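Local structure of transcriptional regulator I2 (Pseudomonas fluorescens A506, 4MO7) at residues A39-R43 with E123-V127; L35-A39 with I76-V80; V102-V106 with V208-D212; Y150-L155 with V171-R175. The protein is a superantigen associated with Crohn's disease that has the make-up of a TetR-family regulator and probably binds DNA as well. All blocks are in the same frame, centred on the assembly; numbering follows the deposited sequence.

Contact 1: A39-R43 with E123-V127; sequences AHLFR and EAMAV. With MG (magnesium ion), chain B.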
loop_
_atom_site.group_PDB
_atom_site.type_symbol
_atom_site.label_atom_id
_atom_site.label_comp_id
_atom_site.label_asym_id
_atom_site.label_seq_id
_atom_site.Cartn_x
_atom_site.Cartn_y
_atom_site.Cartn_z
ATOM N N ALA A 39 6.615 -1.859 -25.379
ATOM C CA ALA A 39 6.157 -1.215 -24.140
ATOM C C ALA A 39 4.833 -0.516 -24.309
ATOM O O ALA A 39 3.953 -0.657 -23.482
ATOM C CB ALA A 39 7.196 -0.249 -23.594
ATOM N N HIS A 40 4.654 0.193 -25.423
ATOM C CA HIS A 40 3.356 0.831 -25.655
ATOM C C HIS A 40 2.221 -0.126 -25.913
ATOM O O HIS A 40 1.123 0.062 -25.329
ATOM C CB HIS A 40 3.461 1.791 -26.824
ATOM C CG HIS A 40 4.240 2.991 -26.478
ATOM N ND1 HIS A 40 3.695 4.064 -25.795
ATOM C CD2 HIS A 40 5.540 3.279 -26.670
ATOM C CE1 HIS A 40 4.634 4.959 -25.582
ATOM N NE2 HIS A 40 5.757 4.506 -26.104
ATOM N N LEU A 41 2.452 -1.093 -26.809
ATOM C CA LEU A 41 1.409 -2.069 -27.157
ATOM C C LEU A 41 0.975 -2.800 -25.886
ATOM O O LEU A 41 -0.219 -2.885 -25.581
ATOM C CB LEU A 41 1.890 -3.049 -28.213
ATOM C CG LEU A 41 1.635 -2.646 -29.677
ATOM C CD1 LEU A 41 2.269 -1.291 -29.928
ATOM C CD2 LEU A 41 2.266 -3.674 -30.584
ATOM N N PHE A 42 1.939 -3.234 -25.087
ATOM C CA PHE A 42 1.572 -3.941 -23.869
ATOM C C PHE A 42 0.763 -3.058 -22.938
ATOM O O PHE A 42 -0.182 -3.529 -22.319
ATOM C CB PHE A 42 2.833 -4.438 -23.141
ATOM C CG PHE A 42 3.569 -5.526 -23.848
ATOM C CD1 PHE A 42 2.985 -6.251 -24.900
ATOM C CD2 PHE A 42 4.883 -5.816 -23.482
ATOM C CE1 PHE A 42 3.673 -7.246 -25.528
ATOM C CE2 PHE A 42 5.603 -6.839 -24.115
ATOM C CZ PHE A 42 4.997 -7.550 -25.157
ATOM N N ARG A 43 1.148 -1.788 -22.812
ATOM C CA ARG A 43 0.472 -0.849 -21.921
ATOM C C ARG A 43 -0.918 -0.581 -22.474
ATOM O O ARG A 43 -1.901 -0.589 -21.720
ATOM C CB ARG A 43 1.244 0.473 -21.866
ATOM C CG ARG A 43 0.468 1.603 -21.151
ATOM C CD ARG A 43 0.062 1.178 -19.737
ATOM N NE ARG A 43 -0.711 2.221 -19.039
ATOM C CZ ARG A 43 -1.666 1.982 -18.139
ATOM N NH1 ARG A 43 -1.989 0.734 -17.810
ATOM N NH2 ARG A 43 -2.297 2.996 -17.563
ATOM N N GLU A 123 5.180 4.270 -19.855
ATOM C CA GLU A 123 4.383 3.092 -20.231
ATOM C C GLU A 123 5.019 1.820 -19.740
ATOM O O GLU A 123 4.324 0.895 -19.359
ATOM C CB GLU A 123 4.165 3.005 -21.753
ATOM C CG GLU A 123 3.445 4.207 -22.332
ATOM C CD GLU A 123 4.362 5.417 -22.414
ATOM O OE1 GLU A 123 5.586 5.228 -22.217
ATOM O OE2 GLU A 123 3.878 6.539 -22.686
ATOM N N ALA A 124 6.348 1.770 -19.754
ATOM C CA ALA A 124 7.038 0.528 -19.414
ATOM C C ALA A 124 6.980 0.238 -17.890
ATOM O O ALA A 124 7.063 -0.920 -17.454
ATOM C CB ALA A 124 8.431 0.551 -19.931
ATOM N N MET A 125 6.793 1.291 -17.097
ATOM C CA MET A 125 6.592 1.148 -15.655
ATOM C C MET A 125 5.188 0.687 -15.356
ATOM O O MET A 125 4.945 -0.098 -14.425
ATOM C CB MET A 125 6.772 2.487 -14.974
ATOM C CG MET A 125 6.351 2.483 -13.512
ATOM S SD MET A 125 7.811 2.760 -12.515
ATOM C CE MET A 125 8.563 1.131 -12.549
ATOM N N ALA A 126 4.238 1.212 -16.119
ATOM C CA ALA A 126 2.865 0.783 -15.955
ATOM C C ALA A 126 2.748 -0.676 -16.353
ATOM O O ALA A 126 1.897 -1.402 -15.831
ATOM C CB ALA A 126 1.921 1.658 -16.813
ATOM N N VAL A 127 3.605 -1.098 -17.284
ATOM C CA VAL A 127 3.599 -2.485 -17.711
ATOM C C VAL A 127 4.105 -3.347 -16.547
ATOM O O VAL A 127 3.550 -4.400 -16.252
ATOM C CB VAL A 127 4.425 -2.699 -19.013
ATOM C CG1 VAL A 127 4.698 -4.167 -19.233
ATOM C CG2 VAL A 127 3.714 -2.105 -20.239
HETATM MG MG MG B . 7.707 5.589 -26.377
HETATM O O HOH W 1 -0.363 -1.621 -17.684
#
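His40 and Glu123 make the polar side of this helix-helix contact. Glu123 lays its CB over one face of the His40 imidazole and carries its carboxylate on past the ring, the two planes 42° apart. His40 CE1 comes within 3.2 Å of Glu123 CD, but no hydrogen bond joins the pair. The imidazole is committed at its NE2 atom, which binds a magnesium ion at 2.2 Å. The nearby carboxylate probably makes the potential at the metal-bound ring more negative, which would help offset the ion's charge.

The polar link across the segments runs through water. Arg43 NH1 donates to a water at 2.9 Å, which donates to Ala126 O. Arg43 starts with CG anti to its backbone N (chi1 170°) and bends at chi2, a path that brings one guanidinium face over the methyl of Ala126, with Arg43 NE 3.5 Å from Ala126 CB.

The apolar contacts lie between small groups. Ala39 CB meets Ala124 CB at 3.9 Å, and Val127 CG2 reaches Phe42 CB at 3.8 Å while also nearing Ala39 O and Arg43 N.

Helix 30-45 of the TetR-type helix-turn-helix region packs here on helix 122-130 of the C-terminal region, short axes 8.4 Å apart at 50°. Helix 73-97 also packs on this pair, receiving Ala124 on Val80 and Thr84 and Val127 on Leu77, while the Phe42 ring meets Phe47 edge-to-face.

Contact 2: L35-A39 with I76-V80; sequences LQTAA and ILRAV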
loop_
_atom_site.group_PDB
_atom_site.type_symbol
_atom_site.label_atom_id
_atom_site.label_comp_id
_atom_site.label_asym_id
_atom_site.label_seq_id
_atom_site.Cartn_x
_atom_site.Cartn_y
_atom_site.Cartn_z
ATOM N N LEU A 35 11.617 -3.226 -28.325
ATOM C CA LEU A 35 11.354 -3.071 -26.895
ATOM C C LEU A 35 10.507 -1.836 -26.641
ATOM O O LEU A 35 9.533 -1.900 -25.911
ATOM C CB LEU A 35 12.640 -2.895 -26.081
ATOM C CG LEU A 35 13.382 -4.155 -25.709
ATOM C CD1 LEU A 35 14.381 -3.846 -24.609
ATOM C CD2 LEU A 35 12.345 -5.180 -25.290
ATOM N N GLN A 36 10.926 -0.700 -27.195
ATOM C CA GLN A 36 10.220 0.553 -26.912
ATOM C C GLN A 36 8.829 0.516 -27.478
ATOM O O GLN A 36 7.902 1.057 -26.864
ATOM C CB GLN A 36 10.945 1.715 -27.567
ATOM C CG GLN A 36 12.357 1.915 -27.035
ATOM C CD GLN A 36 12.435 3.174 -26.229
ATOM O OE1 GLN A 36 12.468 3.122 -25.002
ATOM N NE2 GLN A 36 12.426 4.328 -26.912
ATOM N N THR A 37 8.663 -0.093 -28.651
ATOM C CA THR A 37 7.301 -0.168 -29.221
ATOM C C THR A 37 6.432 -1.191 -28.477
ATOM O O THR A 37 5.260 -0.937 -28.249
ATOM C CB THR A 37 7.321 -0.520 -30.738
ATOM O OG1 THR A 37 8.121 0.454 -31.410
ATOM C CG2 THR A 37 5.900 -0.498 -31.313
ATOM N N ALA A 38 7.014 -2.341 -28.096
ATOM C CA ALA A 38 6.286 -3.333 -27.284
ATOM C C ALA A 38 5.792 -2.710 -25.989
ATOM O O ALA A 38 4.688 -2.993 -25.513
ATOM C CB ALA A 38 7.228 -4.515 -26.953
ATOM N N ALA A 39 6.615 -1.859 -25.379
ATOM C CA ALA A 39 6.157 -1.215 -24.140
ATOM C C ALA A 39 4.833 -0.516 -24.309
ATOM O O ALA A 39 3.953 -0.657 -23.482
ATOM C CB ALA A 39 7.196 -0.249 -23.594
ATOM N N ILE A 76 10.349 -10.639 -24.233
ATOM C CA ILE A 76 10.122 -9.229 -24.568
ATOM C C ILE A 76 9.574 -8.510 -23.333
ATOM O O ILE A 76 10.009 -7.388 -23.029
ATOM C CB ILE A 76 9.124 -9.048 -25.715
ATOM C CG1 ILE A 76 9.675 -9.751 -26.962
ATOM C CG2 ILE A 76 8.973 -7.571 -26.069
ATOM C CD1 ILE A 76 8.712 -9.751 -28.122
ATOM N N LEU A 77 8.652 -9.159 -22.607
ATOM C CA LEU A 77 8.033 -8.535 -21.420
ATOM C C LEU A 77 9.069 -8.341 -20.347
ATOM O O LEU A 77 9.159 -7.254 -19.752
ATOM C CB LEU A 77 6.874 -9.374 -20.880
ATOM C CG LEU A 77 6.097 -8.857 -19.657
ATOM C CD1 LEU A 77 5.450 -7.535 -19.925
ATOM C CD2 LEU A 77 5.068 -9.948 -19.203
ATOM N N ARG A 78 9.884 -9.370 -20.108
ATOM C CA ARG A 78 11.018 -9.255 -19.176
ATOM C C ARG A 78 11.895 -8.062 -19.525
ATOM O O ARG A 78 12.282 -7.294 -18.643
ATOM C CB ARG A 78 11.885 -10.518 -19.258
ATOM C CG ARG A 78 13.148 -10.421 -18.379
ATOM C CD ARG A 78 14.084 -11.561 -18.776
ATOM N NE ARG A 78 15.460 -11.169 -18.529
ATOM C CZ ARG A 78 16.514 -11.890 -18.895
ATOM N NH1 ARG A 78 16.324 -13.046 -19.520
ATOM N NH2 ARG A 78 17.749 -11.458 -18.632
ATOM N N ALA A 79 12.219 -7.891 -20.809
ATOM C CA ALA A 79 13.161 -6.827 -21.201
ATOM C C ALA A 79 12.514 -5.468 -21.060
ATOM O O ALA A 79 13.202 -4.515 -20.684
ATOM C CB ALA A 79 13.649 -7.026 -22.649
ATOM N N VAL A 80 11.226 -5.345 -21.336
ATOM C CA VAL A 80 10.527 -4.044 -21.112
ATOM C C VAL A 80 10.655 -3.692 -19.641
ATOM O O VAL A 80 10.978 -2.554 -19.267
ATOM C CB VAL A 80 9.053 -4.154 -21.504
ATOM C CG1 VAL A 80 8.211 -2.990 -21.010
ATOM C CG2 VAL A 80 8.960 -4.292 -23.034
#
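Ile76 meets Ala38 first, its CG2 branch lying 3.6 Å from Ala38 CB. With CG2 anti to the backbone N, this methyl faces helix 30-45, and the same branch is 4.2 Å from Leu35 CD2. The carbonyl oxygen of Ile76 also lies near Leu35 CD2, but it accepts the backbone N-H of Val80 and so is not left without a partner.

One turn on, Ala79 points its methyl at the other helix and receives the forked end of Leu35. Leu35 CD2 presses to 3.5 Å from Ala79 CB, tighter than usual for two carbons, and Leu35 CD1 lies 3.8 Å from the same methyl. The fork therefore straddles a single small side chain.

Val80 splits its two branches. CG2 lies 3.8 Å from Leu35 O and also faces Ala38, whereas CG1 touches Ala39 CB at 3.9 Å.

The helices cross almost perpendicularly, at 93°, with the short axes 9.5 Å apart. Leu55 of helix 52-59 covers Ala38 and Ile76, and Phe70 covers Leu35 and Ile76. This is part of the hydrophobic core of the helix-turn-helix domain, where, as in other TetR-type proteins, the first helix packs on the long helix leading to the C-terminal domain.

Contact 3: V102-V106 with V208-D212; sequences VRERV and VLKSD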
loop_
_atom_site.group_PDB
_atom_site.type_symbol
_atom_site.label_atom_id
_atom_site.label_comp_id
_atom_site.label_asym_id
_atom_site.label_seq_id
_atom_site.Cartn_x
_atom_site.Cartn_y
_atom_site.Cartn_z
ATOM N N VAL A 102 23.623 14.890 3.063
ATOM C CA VAL A 102 22.664 13.822 3.431
ATOM C C VAL A 102 21.213 14.181 3.081
ATOM O O VAL A 102 20.465 13.365 2.509
ATOM C CB VAL A 102 22.735 13.484 4.955
ATOM C CG1 VAL A 102 21.483 12.676 5.426
ATOM C CG2 VAL A 102 24.055 12.759 5.292
ATOM N N ARG A 103 20.771 15.385 3.449
ATOM C CA ARG A 103 19.416 15.744 3.187
ATOM C C ARG A 103 19.089 15.748 1.695
ATOM O O ARG A 103 18.009 15.310 1.313
ATOM C CB ARG A 103 18.992 17.053 3.886
ATOM C CG ARG A 103 19.564 18.322 3.287
ATOM C CD ARG A 103 18.519 18.931 2.344
ATOM N NE ARG A 103 17.405 19.546 3.046
ATOM C CZ ARG A 103 16.311 19.987 2.443
ATOM N NH1 ARG A 103 15.329 20.510 3.155
ATOM N NH2 ARG A 103 16.195 19.907 1.120
ATOM N N GLU A 104 20.014 16.214 0.853
ATOM C CA GLU A 104 19.728 16.228 -0.562
ATOM C C GLU A 104 19.772 14.815 -1.174
ATOM O O GLU A 104 19.063 14.565 -2.160
ATOM C CB GLU A 104 20.624 17.212 -1.290
ATOM C CG GLU A 104 20.131 18.683 -1.012
ATOM C CD GLU A 104 18.814 19.016 -1.760
ATOM O OE1 GLU A 104 18.796 18.926 -2.999
ATOM O OE2 GLU A 104 17.785 19.373 -1.133
ATOM N N ARG A 105 20.604 13.943 -0.618
ATOM C CA ARG A 105 20.689 12.574 -1.166
ATOM C C ARG A 105 19.426 11.803 -0.804
ATOM O O ARG A 105 18.852 11.129 -1.646
ATOM C CB ARG A 105 21.939 11.867 -0.646
ATOM C CG ARG A 105 23.215 12.535 -1.218
ATOM C CD ARG A 105 24.523 12.090 -0.569
ATOM N NE ARG A 105 24.802 10.679 -0.741
ATOM C CZ ARG A 105 25.309 10.140 -1.852
ATOM N NH1 ARG A 105 25.595 10.895 -2.922
ATOM N NH2 ARG A 105 25.535 8.842 -1.887
ATOM N N VAL A 106 18.990 11.866 0.446
ATOM C CA VAL A 106 17.685 11.248 0.808
ATOM C C VAL A 106 16.538 11.847 -0.034
ATOM O O VAL A 106 15.709 11.132 -0.552
ATOM C CB VAL A 106 17.380 11.331 2.344
ATOM C CG1 VAL A 106 16.078 10.643 2.689
ATOM C CG2 VAL A 106 18.530 10.663 3.145
ATOM N N VAL A 208 10.962 11.397 7.490
ATOM C CA VAL A 208 11.959 10.390 7.676
ATOM C C VAL A 208 13.274 10.867 8.347
ATOM O O VAL A 208 13.922 10.100 9.045
ATOM C CB VAL A 208 12.164 9.562 6.433
ATOM C CG1 VAL A 208 12.893 10.327 5.427
ATOM C CG2 VAL A 208 12.919 8.306 6.775
ATOM N N LEU A 209 13.613 12.142 8.209
ATOM C CA LEU A 209 14.855 12.657 8.777
ATOM C C LEU A 209 14.541 13.425 10.073
ATOM O O LEU A 209 13.459 14.051 10.196
ATOM C CB LEU A 209 15.568 13.591 7.783
ATOM C CG LEU A 209 16.107 12.898 6.515
ATOM C CD1 LEU A 209 17.128 13.768 5.798
ATOM C CD2 LEU A 209 16.774 11.600 6.893
ATOM N N LYS A 210 15.484 13.371 11.022
ATOM C CA LYS A 210 15.317 14.069 12.297
ATOM C C LYS A 210 15.511 15.548 12.080
ATOM O O LYS A 210 15.001 16.378 12.840
ATOM C CB LYS A 210 16.374 13.644 13.298
ATOM C CG LYS A 210 16.412 12.177 13.607
ATOM C CD LYS A 210 17.487 11.927 14.673
ATOM C CE LYS A 210 17.586 13.107 15.641
ATOM N NZ LYS A 210 18.488 12.864 16.811
ATOM N N SER A 211 16.267 15.871 11.038
ATOM C CA SER A 211 16.566 17.259 10.692
ATOM C C SER A 211 16.831 17.267 9.192
ATOM O O SER A 211 17.226 16.244 8.630
ATOM C CB SER A 211 17.815 17.685 11.464
ATOM O OG SER A 211 18.284 18.942 11.019
ATOM N N ASP A 212 16.603 18.393 8.529
ATOM C CA ASP A 212 16.999 18.542 7.124
ATOM C C ASP A 212 17.311 19.994 6.855
ATOM O O ASP A 212 17.625 20.366 5.711
ATOM C CB ASP A 212 15.892 18.113 6.154
ATOM C CG ASP A 212 14.627 18.953 6.291
ATOM O OD1 ASP A 212 14.546 20.113 5.773
ATOM O OD2 ASP A 212 13.666 18.421 6.876
ATOM O OXT ASP A 212 17.205 20.791 7.796
#
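Arg103 grips Asp212, the last residue of the chain, side-on with two nitrogens, NE and NH1, and with Glu104 completes a salt-bridge network in the TetR-type C-terminal region. Arg103 NE donates to Asp212 O, an oxygen of the terminal carboxylate, at 2.8 Å and 162°; the donor sits in the carbonyl plane on a lone pair, and the acceptor is close to the guanidinium plane. Arg103 NH1 reaches Asp212 OD1, also at 2.8 Å, less straight at 143°, and meets that oxygen from above the side-chain carboxylate plane. The third nitrogen, Arg103 NH2, bonds Glu104 OE2 at 2.8 Å, nearly along the C-O axis of that acid. Three acceptors thus lie around one guanidinium and should fix its rotation.

The arginine folds to get there. Its CG takes the place between backbone N and carbonyl carbon (chi1 73°), and further bends at chi2 and chi3 curl the chain toward the terminus.

The site reaches into the dimer. Arg168 of the second subunit makes a salt bridge from NH1 to Asp212 OD2 and also bonds Leu209 O, so the C-terminal tail is held from both chains.

Inward from the charges the contact turns apolar, just where helix 197-208 ends. Leu209 pushes its CD1 to 4.0 Å from Arg103 CA and 4.2 Å from Val106 CB. Leu205 of helix 197-208 packs on Arg103, Val106 and Asp212, and the neighbouring Val208 adds its CG1, 4.2 Å from Val106 CG1.

Contact 4: Y150-L155 with V171-R175; sequences YEQIWL and VFITR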
loop_
_atom_site.group_PDB
_atom_site.type_symbol
_atom_site.label_atom_id
_atom_site.label_comp_id
_atom_site.label_asym_id
_atom_site.label_seq_id
_atom_site.Cartn_x
_atom_site.Cartn_y
_atom_site.Cartn_z
ATOM N N TYR A 150 18.453 -1.665 -6.968
ATOM C CA TYR A 150 17.726 -0.418 -6.664
ATOM C C TYR A 150 17.618 -0.265 -5.177
ATOM O O TYR A 150 17.876 0.801 -4.633
ATOM C CB TYR A 150 16.332 -0.527 -7.290
ATOM C CG TYR A 150 15.369 0.625 -7.001
ATOM C CD1 TYR A 150 14.560 0.625 -5.869
ATOM C CD2 TYR A 150 15.218 1.639 -7.935
ATOM C CE1 TYR A 150 13.612 1.684 -5.653
ATOM C CE2 TYR A 150 14.288 2.663 -7.736
ATOM C CZ TYR A 150 13.538 2.690 -6.590
ATOM O OH TYR A 150 12.676 3.754 -6.435
ATOM N N GLU A 151 17.279 -1.346 -4.493
ATOM C CA GLU A 151 17.123 -1.249 -3.047
ATOM C C GLU A 151 18.430 -0.999 -2.355
ATOM O O GLU A 151 18.457 -0.375 -1.298
ATOM C CB GLU A 151 16.412 -2.452 -2.420
ATOM C CG GLU A 151 14.935 -2.616 -2.816
ATOM C CD GLU A 151 14.070 -1.483 -2.255
ATOM O OE1 GLU A 151 14.336 -1.061 -1.100
ATOM O OE2 GLU A 151 13.188 -1.021 -3.028
ATOM N N GLN A 152 19.526 -1.565 -2.886
ATOM C CA GLN A 152 20.815 -1.339 -2.264
ATOM C C GLN A 152 21.223 0.135 -2.332
ATOM O O GLN A 152 21.866 0.630 -1.430
ATOM C CB GLN A 152 21.899 -2.261 -2.910
ATOM C CG GLN A 152 21.560 -3.727 -2.605
ATOM C CD GLN A 152 22.730 -4.650 -2.896
ATOM O OE1 GLN A 152 23.563 -4.311 -3.740
ATOM N NE2 GLN A 152 22.816 -5.804 -2.186
ATOM N N ILE A 153 20.795 0.856 -3.352
ATOM C CA ILE A 153 21.082 2.317 -3.395
ATOM C C ILE A 153 20.357 3.033 -2.231
ATOM O O ILE A 153 20.962 3.846 -1.492
ATOM C CB ILE A 153 20.607 2.926 -4.716
ATOM C CG1 ILE A 153 21.476 2.452 -5.895
ATOM C CG2 ILE A 153 20.715 4.450 -4.660
ATOM C CD1 ILE A 153 20.828 2.958 -7.184
ATOM N N TRP A 154 19.091 2.681 -2.027
ATOM C CA TRP A 154 18.347 3.187 -0.863
ATOM C C TRP A 154 19.017 2.851 0.447
ATOM O O TRP A 154 19.186 3.728 1.351
ATOM C CB TRP A 154 16.944 2.645 -0.798
ATOM C CG TRP A 154 15.958 3.345 -1.642
ATOM C CD1 TRP A 154 15.545 3.047 -2.921
ATOM C CD2 TRP A 154 15.249 4.515 -1.244
ATOM N NE1 TRP A 154 14.588 3.963 -3.346
ATOM C CE2 TRP A 154 14.389 4.880 -2.320
ATOM C CE3 TRP A 154 15.278 5.302 -0.081
ATOM C CZ2 TRP A 154 13.538 5.996 -2.250
ATOM C CZ3 TRP A 154 14.412 6.388 -0.005
ATOM C CH2 TRP A 154 13.564 6.724 -1.099
ATOM N N LEU A 155 19.469 1.605 0.567
ATOM C CA LEU A 155 20.095 1.223 1.823
ATOM C C LEU A 155 21.429 1.954 2.016
ATOM O O LEU A 155 21.763 2.340 3.113
ATOM C CB LEU A 155 20.309 -0.304 1.930
ATOM C CG LEU A 155 18.991 -1.076 1.852
ATOM C CD1 LEU A 155 19.233 -2.625 1.725
ATOM C CD2 LEU A 155 18.087 -0.768 3.073
ATOM N N VAL A 171 17.605 0.948 9.793
ATOM C CA VAL A 171 17.666 1.417 8.416
ATOM C C VAL A 171 16.771 0.578 7.510
ATOM O O VAL A 171 16.105 1.121 6.618
ATOM C CB VAL A 171 19.094 1.372 7.881
ATOM C CG1 VAL A 171 19.077 1.563 6.372
ATOM C CG2 VAL A 171 19.932 2.481 8.529
ATOM N N PHE A 172 16.762 -0.753 7.696
ATOM C CA PHE A 172 16.011 -1.580 6.793
ATOM C C PHE A 172 14.537 -1.364 7.022
ATOM O O PHE A 172 13.776 -1.358 6.055
ATOM C CB PHE A 172 16.282 -3.047 7.073
ATOM C CG PHE A 172 17.749 -3.393 6.950
ATOM C CD1 PHE A 172 18.272 -3.639 5.702
ATOM C CD2 PHE A 172 18.581 -3.404 8.075
ATOM C CE1 PHE A 172 19.624 -3.942 5.543
ATOM C CE2 PHE A 172 19.948 -3.707 7.930
ATOM C CZ PHE A 172 20.462 -3.936 6.669
ATOM N N ILE A 173 14.151 -1.193 8.283
ATOM C CA ILE A 173 12.713 -1.053 8.615
ATOM C C ILE A 173 12.270 0.353 8.163
ATOM O O ILE A 173 11.160 0.522 7.627
ATOM C CB ILE A 173 12.405 -1.304 10.113
ATOM C CG1 ILE A 173 12.725 -2.786 10.490
ATOM C CG2 ILE A 173 10.894 -0.951 10.420
ATOM C CD1 ILE A 173 12.530 -3.790 9.402
ATOM N N THR A 174 13.152 1.333 8.316
ATOM C CA THR A 174 12.849 2.696 7.840
ATOM C C THR A 174 12.551 2.610 6.340
ATOM O O THR A 174 11.584 3.222 5.826
ATOM C CB THR A 174 13.999 3.659 8.088
ATOM O OG1 THR A 174 14.154 3.816 9.497
ATOM C CG2 THR A 174 13.694 5.030 7.486
ATOM N N ARG A 175 13.346 1.815 5.607
ATOM C CA ARG A 175 13.062 1.722 4.165
ATOM C C ARG A 175 11.713 1.023 3.878
ATOM O O ARG A 175 10.938 1.488 3.015
ATOM C CB ARG A 175 14.218 1.000 3.448
ATOM C CG ARG A 175 13.941 0.643 1.964
ATOM C CD ARG A 175 13.651 1.943 1.120
ATOM N NE ARG A 175 13.260 1.474 -0.245
ATOM C CZ ARG A 175 12.514 2.164 -1.108
ATOM N NH1 ARG A 175 12.013 3.367 -0.767
ATOM N NH2 ARG A 175 12.170 1.597 -2.256
#
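Arg175 extends toward helix 137-163 with CG anti to its backbone N (chi1 171°), then bends at chi2, and the two steps carry its guanidinium across to Trp154 and Glu151. Glu151 bends at chi2 in turn and brings its carboxylate nearly coplanar with that group. The result is a knob-into-hole fit: the Arg175 side chain sits among Tyr150, Glu151, Trp154 and Leu155, joining two helices of the TetR C-terminal domain.

The salt bridge is edge-on. Arg175 NE donates to Glu151 OE1 at 2.9 Å and 175°, almost straight, using the syn lone pair of that oxygen. Arg175 NH2 lies opposite Glu151 OE2, whose position is less certain. Both charges have further partners: Glu151 has Arg147, through the less certain OE2, and Arg175 NH2 has Glu113, which in addition bonds Tyr150 OH.

Over its face, the same guanidinium lies flat on the indole, planes 10° apart. Arg175 CZ stands 3.4 Å from the centroid of the five-membered ring of Trp154, a cation-pi contact nearly on the ring normal, and Arg175 NH1 is 3.2 Å from Trp154 CE2. Tyr150 turns its ring edge to the cation, CE1 lying 3.7 Å from Arg175 NH2. Stack and salt bridge together hold the guanidinium in place, a largely buried charge met by acids and aromatic surface.

Toward the N-terminal end of helix 171-183 the contact becomes apolar. Leu155 CD2 lies 4.2 Å from Val171 CG1 and 3.9 Å from Phe172 CD1.

In the fold
Contacts 1 and 2 share Ala39: helix 30-45 meets helix 122-130 in contact 1 and helix 73-97 in contact 2, and those two helices touch each other as well. Contact 2 is wholly buried and apolar; contact 1 is partly exposed and adds a metal ligand and a water bridge. Contacts 3 and 4 lie across the chain's centre from them, in the C-terminal region, and join where Val208 meets Thr174. Both rest on an arginine-acid pair. Contact 3 is buried, with the charged chain end at its edge reaching the second subunit, whereas contact 4 is partly buried, its arginine covered and stacked on an indole while Phe172 is exposed.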